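PDB 4MJE: probable glutaredoxin ssr2061 from Synechocystis sp., which probably reduces low-molecular-weight and protein disulfides, as a glutathione-disulfide oxidoreductase working with glutathione, NADPH and glutathione reductase. Local coordinates for residues Ala34-Lys39 and Asp82-Leu87. The protein carries 1 engineered substitution. Residues are numbered along the deposited sequence; the frame is centred on the assembly and turned at random. Where two conformers were deposited one is given.
Sequences ALLKLK and DDIYAL. Engineered in segment 34-39: Leu-38 (natural residue Arg). With SO4 (sulfate ion), chain C.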
ATOM      1  N   ALA A  34      -7.226   1.934  -7.626  1.00  4.82           N
ATOM      2  CA  ALA A  34      -8.385   1.131  -7.956  1.00  5.58           C
ATOM      3  C   ALA A  34      -8.223  -0.293  -7.469  1.00  6.07           C
ATOM      4  O   ALA A  34      -9.160  -0.865  -6.929  1.00  6.28           O
ATOM      5  CB  ALA A  34      -8.632   1.145  -9.434  1.00  6.60           C
ATOM      6  N   LEU A  35      -7.045  -0.869  -7.650  1.00  5.01           N
ATOM      7  CA  LEU A  35      -6.810  -2.238  -7.228  1.00  4.66           C
ATOM      8  C   LEU A  35      -6.921  -2.382  -5.700  1.00  5.99           C
ATOM      9  O   LEU A  35      -7.561  -3.312  -5.191  1.00  6.38           O
ATOM     10  CB  LEU A  35      -5.443  -2.717  -7.707  1.00  6.55           C
ATOM     11  CG  LEU A  35      -5.121  -4.186  -7.404  1.00  5.89           C
ATOM     12  CD1 LEU A  35      -6.177  -5.163  -7.944  1.00  9.62           C
ATOM     13  CD2 LEU A  35      -3.775  -4.528  -7.967  1.00  7.90           C
ATOM     14  N   LEU A  36      -6.312  -1.461  -4.959  1.00  3.60           N
ATOM     15  CA  LEU A  36      -6.367  -1.499  -3.505  1.00  4.31           C
ATOM     16  C   LEU A  36      -7.794  -1.345  -3.001  1.00  3.74           C
ATOM     17  O   LEU A  36      -8.208  -2.029  -2.069  1.00  5.55           O
ATOM     18  CB  LEU A  36      -5.445  -0.434  -2.902  1.00  5.09           C
ATOM     19  CG  LEU A  36      -3.947  -0.660  -3.142  1.00  6.01           C
ATOM     20  CD1 LEU A  36      -3.138   0.551  -2.703  1.00  8.66           C
ATOM     21  CD2 LEU A  36      -3.470  -1.906  -2.410  1.00  9.47           C
ATOM     22  N   LYS A  37      -8.544  -0.437  -3.620  1.00  3.94           N
ATOM     23  CA  LYS A  37      -9.929  -0.228  -3.257  1.00  4.68           C
ATOM     24  C   LYS A  37     -10.750  -1.481  -3.557  1.00  4.97           C
ATOM     25  O   LYS A  37     -11.577  -1.879  -2.754  1.00  5.39           O
ATOM     26  CB  LYS A  37     -10.493   1.017  -3.947  1.00  5.96           C
ATOM     27  CG  LYS A  37      -9.888   2.292  -3.407  1.00  5.63           C
ATOM     28  CD  LYS A  37     -10.398   3.479  -4.154  1.00  6.30           C
ATOM     29  CE  LYS A  37      -9.907   4.766  -3.525  1.00  7.89           C
ATOM     30  NZ  LYS A  37     -10.426   5.940  -4.300  1.00 13.39           N
ATOM     31  N   LEU A  38     -10.512  -2.139  -4.683  1.00  5.24           N
ATOM     32  CA  LEU A  38     -11.295  -3.318  -5.037  1.00  6.02           C
ATOM     33  C   LEU A  38     -11.002  -4.491  -4.090  1.00  5.92           C
ATOM     34  O   LEU A  38     -11.861  -5.353  -3.888  1.00  6.43           O
ATOM     35  CB  LEU A  38     -11.064  -3.670  -6.509  1.00  9.31           C
ATOM     36  CG  LEU A  38     -11.692  -2.637  -7.465  1.00 11.50           C
ATOM     37  CD1 LEU A  38     -11.225  -2.863  -8.903  1.00 12.98           C
ATOM     38  CD2 LEU A  38     -13.228  -2.651  -7.417  1.00 14.67           C
ATOM     39  N   LYS A  39      -9.800  -4.554  -3.522  1.00  6.39           N
ATOM     40  CA  LYS A  39      -9.495  -5.550  -2.492  1.00  4.56           C
ATOM     41  C   LYS A  39     -10.244  -5.293  -1.169  1.00  5.67           C
ATOM     42  O   LYS A  39     -10.410  -6.205  -0.358  1.00  6.90           O
ATOM     43  CB  LYS A  39      -7.975  -5.615  -2.223  1.00  6.23           C
ATOM     44  CG  LYS A  39      -7.129  -6.057  -3.400  1.00  6.72           C
ATOM     45  CD  LYS A  39      -7.400  -7.492  -3.740  1.00  6.88           C
ATOM     46  CE  LYS A  39      -6.432  -7.993  -4.785  1.00  6.99           C
ATOM     47  NZ  LYS A  39      -6.720  -9.378  -5.154  1.00  9.47           N
ATOM     48  N   ASP A  82       2.751  -1.357 -11.843  1.00  8.51           N
ATOM     49  CA  ASP A  82       3.014  -2.615 -12.533  1.00  8.74           C
ATOM     50  C   ASP A  82       3.353  -3.721 -11.547  1.00  7.30           C
ATOM     51  O   ASP A  82       2.902  -4.860 -11.700  1.00  7.53           O
ATOM     52  CB  ASP A  82       4.099  -2.463 -13.603  1.00 11.00           C
ATOM     53  CG  ASP A  82       3.576  -1.776 -14.855  1.00 15.68           C
ATOM     54  OD1 ASP A  82       2.431  -1.269 -14.834  1.00 17.57           O
ATOM     55  OD2 ASP A  82       4.311  -1.734 -15.864  1.00 24.06           O
ATOM     56  N   ASP A  83       4.082  -3.388 -10.493  1.00  7.12           N
ATOM     57  CA  ASP A  83       4.487  -4.410  -9.547  1.00  8.46           C
ATOM     58  C   ASP A  83       3.311  -4.986  -8.796  1.00  7.05           C
ATOM     59  O   ASP A  83       3.237  -6.191  -8.623  1.00  8.05           O
ATOM     60  CB  ASP A  83       5.534  -3.868  -8.577  1.00  8.32           C
ATOM     61  CG  ASP A  83       6.817  -3.486  -9.278  1.00 12.94           C
ATOM     62  OD1 ASP A  83       7.290  -4.263 -10.140  1.00 16.07           O
ATOM     63  OD2 ASP A  83       7.331  -2.381  -9.027  1.00 13.16           O
ATOM     64  N   ILE A  84       2.395  -4.140  -8.360  0.52  6.71           N
ATOM     65  CA  ILE A  84       1.279  -4.653  -7.602  0.52  5.25           C
ATOM     66  C   ILE A  84       0.337  -5.483  -8.483  0.52  5.73           C
ATOM     67  O   ILE A  84      -0.137  -6.550  -8.074  0.52  5.07           O
ATOM     68  CB  ILE A  84       0.554  -3.529  -6.840  0.52  4.54           C
ATOM     69  CG1 ILE A  84      -0.394  -4.147  -5.816  0.52  7.07           C
ATOM     70  CG2 ILE A  84      -0.186  -2.578  -7.776  0.52  9.62           C
ATOM     71  CD1 ILE A  84      -0.916  -3.156  -4.785  0.52  4.40           C
ATOM     72  N   TYR A  85       0.106  -5.014  -9.704  1.00  5.45           N
ATOM     73  CA  TYR A  85      -0.722  -5.757 -10.636  1.00  6.05           C
ATOM     74  C   TYR A  85      -0.063  -7.083 -11.018  1.00  6.25           C
ATOM     75  O   TYR A  85      -0.755  -8.096 -11.181  1.00  6.69           O
ATOM     76  CB  TYR A  85      -1.058  -4.934 -11.884  1.00  6.33           C
ATOM     77  CG  TYR A  85      -2.282  -4.072 -11.710  1.00  6.32           C
ATOM     78  CD1 TYR A  85      -3.522  -4.515 -12.113  1.00  6.73           C
ATOM     79  CD2 TYR A  85      -2.190  -2.826 -11.131  1.00  6.17           C
ATOM     80  CE1 TYR A  85      -4.645  -3.745 -11.946  1.00  7.70           C
ATOM     81  CE2 TYR A  85      -3.306  -2.033 -10.959  1.00  4.61           C
ATOM     82  CZ  TYR A  85      -4.541  -2.493 -11.377  1.00  5.83           C
ATOM     83  OH  TYR A  85      -5.673  -1.730 -11.228  1.00  6.12           O
ATOM     84  N   ALA A  86       1.264  -7.100 -11.161  1.00  6.28           N
ATOM     85  CA  ALA A  86       1.976  -8.340 -11.465  1.00  6.30           C
ATOM     86  C   ALA A  86       1.812  -9.332 -10.314  1.00  6.57           C
ATOM     87  O   ALA A  86       1.524 -10.509 -10.528  1.00  7.09           O
ATOM     88  CB  ALA A  86       3.466  -8.067 -11.767  1.00  8.20           C
ATOM     89  N   LEU A  87       1.974  -8.870  -9.084  1.00  7.56           N
ATOM     90  CA  LEU A  87       1.770  -9.738  -7.932  1.00  7.05           C
ATOM     91  C   LEU A  87       0.360 -10.310  -7.923  1.00  6.78           C
ATOM     92  O   LEU A  87       0.171 -11.488  -7.648  1.00  7.08           O
ATOM     93  CB  LEU A  87       2.022  -8.987  -6.621  1.00  7.15           C
ATOM     94  CG  LEU A  87       3.471  -8.709  -6.246  1.00  8.86           C
ATOM     95  CD1 LEU A  87       3.545  -7.680  -5.142  1.00 10.99           C
ATOM     96  CD2 LEU A  87       4.186  -9.989  -5.812  1.00 13.06           C
TER
HETATM   97  S   SO4 C 102       4.530   1.820 -12.717  1.00 31.38           S
HETATM   98  O1  SO4 C 102       4.313   2.387 -11.384  1.00 17.94           O
HETATM   99  O2  SO4 C 102       5.587   2.561 -13.403  1.00 29.73           O
HETATM  100  O3  SO4 C 102       4.896   0.415 -12.590  1.00 33.93           O
HETATM  101  O4  SO4 C 102       3.311   1.947 -13.515  1.00 42.66           O
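Leu-35 lies across the Tyr-85 ring, its CD2 methyl almost exactly above the centre: CD2 is 3.8 Å from the ring centroid and 6° off the normal, a CH-pi contact. With CG anti to the backbone N (chi1 -176°), the leucine reaches out toward helix 81-89 while the tyrosine runs back the other way, and Leu-35 CB comes to 3.8 Å from Tyr-85 CZ. The phenol end is fixed by a hydrogen bond between its OH and the carbonyl oxygen of Arg-31, one turn earlier on helix 27-39. The same Leu-35 methyl also meets Ile-84 CG1, at 4.0 Å. Beside this, Ile-84 CD1 touches Leu-36 CD2 at 3.7 Å; both isoleucine contacts hold for the conformer given here, one of two. In this thioredoxin-type glutaredoxin fold the contact joins the helix that begins at the CxxC motif to helix 81-89, which follows the edge strand 76-79; Leu-93 of helix 93-97 also packs on Leu-35 and Ile-84. The periphery is looser: Ala-34 CB only nears Tyr-85 OH, at 4.5 Å. At the exposed start of 82-87, Asp-82 N donates a 2.9 Å hydrogen bond to sulfate O3.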